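PDB 5I4M: amidase, hydantoinase/carbamoylase family, which probably hydrolyses N-carbamoyl-L-amino acids, as a two-zinc amidase of the peptidase M20 family. Local coordinates for residues I373-G378 and M392-C397. Residues are numbered along the deposited sequence; the frame is centred on the assembly and turned at random.
Sequences IVSGAG and MVFVPC. With 3PG (3-phosphoglyceric acid), chain E.
Phe394 reaches from strand 390-395 to strand 370-375 and sets its ring against Ser375 and Ile373. Its CG stands anti to the carbonyl carbon (chi1 -86°), which sends the ring across to the other strand. Ser375 meets the outer end of the ring. Its OG lies at the ring edge, near the ring plane, 3.5 Å from Phe394 CZ. Its CB is just as near to CZ. Ile373 touches further back along the same ring, with CG2 3.8 Å from Phe394 CD2. The two side chains cross at about a right angle, and the methyl comes in obliquely. No hydrogen bond joins the two segments. Both strands instead flank strand 225-242, whose Val228 also packs on Ile373 and Phe394. Leu218 of helix 217-220 adds to the apolar surround of the ring.

Ser375 also bonds to the loop that follows. Its OG donates to Ala377 O at 2.7 Å. The donor sits 29° from the carbonyl plane. At the next residue, Gly378 N gives a nearly straight bond (168°) to O2 of 3-phosphoglyceric acid, 2.7 Å away. The side chain of Phe394 lies close to that of the zinc ligand His211. The contact is buried and mainly apolar, with one hydroxyl at the ring edge. The bond to Ala377 O satisfies that buried hydroxyl and probably helps set the chain's course just before Gly378 N.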
loop_
_atom_site.group_PDB
_atom_site.type_symbol
_atom_site.label_atom_id
_atom_site.label_comp_id
_atom_site.label_asym_id
_atom_site.label_seq_id
_atom_site.Cartn_x
_atom_site.Cartn_y
_atom_site.Cartn_z
ATOM N N ILE A 373 14.636 -24.068 -24.816
ATOM C CA ILE A 373 14.177 -23.512 -23.549
ATOM C C ILE A 373 12.735 -23.027 -23.669
ATOM O O ILE A 373 12.262 -22.653 -24.749
ATOM C CB ILE A 373 15.125 -22.383 -23.082
ATOM C CG1 ILE A 373 14.840 -22.009 -21.626
ATOM C CG2 ILE A 373 15.025 -21.192 -24.025
ATOM C CD1 ILE A 373 16.019 -21.322 -20.918
ATOM N N VAL A 374 12.029 -23.054 -22.536
ATOM C CA VAL A 374 10.652 -22.586 -22.429
ATOM C C VAL A 374 10.660 -21.235 -21.727
ATOM O O VAL A 374 11.256 -21.086 -20.653
ATOM C CB VAL A 374 9.781 -23.601 -21.667
ATOM C CG1 VAL A 374 8.336 -23.078 -21.512
ATOM C CG2 VAL A 374 9.799 -24.951 -22.380
ATOM N N SER A 375 10.019 -20.244 -22.338
ATOM C CA SER A 375 9.965 -18.917 -21.732
ATOM C C SER A 375 9.071 -18.926 -20.493
ATOM O O SER A 375 7.916 -19.368 -20.546
ATOM C CB SER A 375 9.452 -17.896 -22.748
ATOM O OG SER A 375 9.266 -16.619 -22.151
ATOM N N GLY A 376 9.602 -18.419 -19.381
ATOM C CA GLY A 376 8.844 -18.364 -18.148
ATOM C C GLY A 376 8.050 -17.081 -18.040
ATOM O O GLY A 376 7.066 -17.003 -17.297
ATOM N N ALA A 377 8.482 -16.057 -18.769
ATOM C CA ALA A 377 7.744 -14.805 -18.840
ATOM C C ALA A 377 6.866 -14.784 -20.084
ATOM O O ALA A 377 7.021 -15.598 -21.001
ATOM C CB ALA A 377 8.696 -13.607 -18.863
ATOM N N GLY A 378 5.927 -13.848 -20.095
ATOM C CA GLY A 378 5.185 -13.542 -21.297
ATOM C C GLY A 378 5.915 -12.496 -22.122
ATOM O O GLY A 378 6.664 -11.673 -21.598
ATOM N N MET A 392 11.368 -17.153 -30.582
ATOM C CA MET A 392 12.164 -16.201 -29.819
ATOM C C MET A 392 13.609 -16.661 -29.696
ATOM O O MET A 392 13.931 -17.842 -29.847
ATOM C CB MET A 392 11.590 -15.982 -28.413
ATOM C CG MET A 392 10.171 -15.431 -28.404
ATOM S SD MET A 392 9.674 -15.020 -26.712
ATOM C CE MET A 392 10.721 -13.581 -26.423
ATOM N N VAL A 393 14.469 -15.689 -29.403
ATOM C CA VAL A 393 15.888 -15.893 -29.133
ATOM C C VAL A 393 16.141 -15.414 -27.714
ATOM O O VAL A 393 15.833 -14.265 -27.393
ATOM C CB VAL A 393 16.773 -15.112 -30.111
ATOM C CG1 VAL A 393 18.258 -15.383 -29.822
ATOM C CG2 VAL A 393 16.414 -15.431 -31.552
ATOM N N PHE A 394 16.676 -16.292 -26.863
ATOM C CA PHE A 394 17.091 -15.920 -25.515
ATOM C C PHE A 394 18.609 -15.813 -25.441
ATOM O O PHE A 394 19.332 -16.538 -26.128
ATOM C CB PHE A 394 16.645 -16.940 -24.460
ATOM C CG PHE A 394 15.236 -16.735 -23.919
ATOM C CD1 PHE A 394 14.409 -15.720 -24.390
ATOM C CD2 PHE A 394 14.754 -17.577 -22.926
ATOM C CE1 PHE A 394 13.130 -15.555 -23.878
ATOM C CE2 PHE A 394 13.478 -17.419 -22.412
ATOM C CZ PHE A 394 12.664 -16.402 -22.889
ATOM N N VAL A 395 19.076 -14.912 -24.588
ATOM C CA VAL A 395 20.446 -14.923 -24.078
ATOM C C VAL A 395 20.346 -14.997 -22.562
ATOM O O VAL A 395 19.261 -14.774 -21.998
ATOM C CB VAL A 395 21.247 -13.681 -24.539
ATOM C CG1 VAL A 395 21.189 -13.540 -26.051
ATOM C CG2 VAL A 395 20.762 -12.416 -23.819
ATOM N N PRO A 396 21.438 -15.333 -21.864
ATOM C CA PRO A 396 21.376 -15.445 -20.400
ATOM C C PRO A 396 21.266 -14.078 -19.753
ATOM O O PRO A 396 21.400 -13.041 -20.399
ATOM C CB PRO A 396 22.704 -16.119 -20.019
ATOM C CG PRO A 396 23.301 -16.615 -21.306
ATOM C CD PRO A 396 22.766 -15.714 -22.379
ATOM N N CYS A 397 21.028 -14.084 -18.440
ATOM C CA CYS A 397 21.223 -12.885 -17.638
ATOM C C CYS A 397 21.882 -13.274 -16.323
ATOM O O CYS A 397 21.757 -14.410 -15.863
ATOM C CB CYS A 397 19.918 -12.119 -17.381
ATOM S SG CYS A 397 18.585 -13.102 -16.669
HETATM C C1 3PG E . 5.302 -11.172 -17.482
HETATM O O1 3PG E . 5.250 -10.848 -16.281
HETATM O O2 3PG E . 5.689 -12.299 -17.861
HETATM C C2 3PG E . 4.875 -10.154 -18.500
HETATM O O3 3PG E . 4.532 -10.803 -19.738
HETATM C C3 3PG E . 6.031 -9.210 -18.736
HETATM O O1P 3PG E . 7.118 -9.931 -19.321
HETATM P P 3PG E . 8.611 -9.260 -19.324
HETATM O O2P 3PG E . 8.432 -7.823 -19.756
HETATM O O3P 3PG E . 9.065 -9.383 -17.876
HETATM O O4P 3PG E . 9.387 -10.110 -20.346
#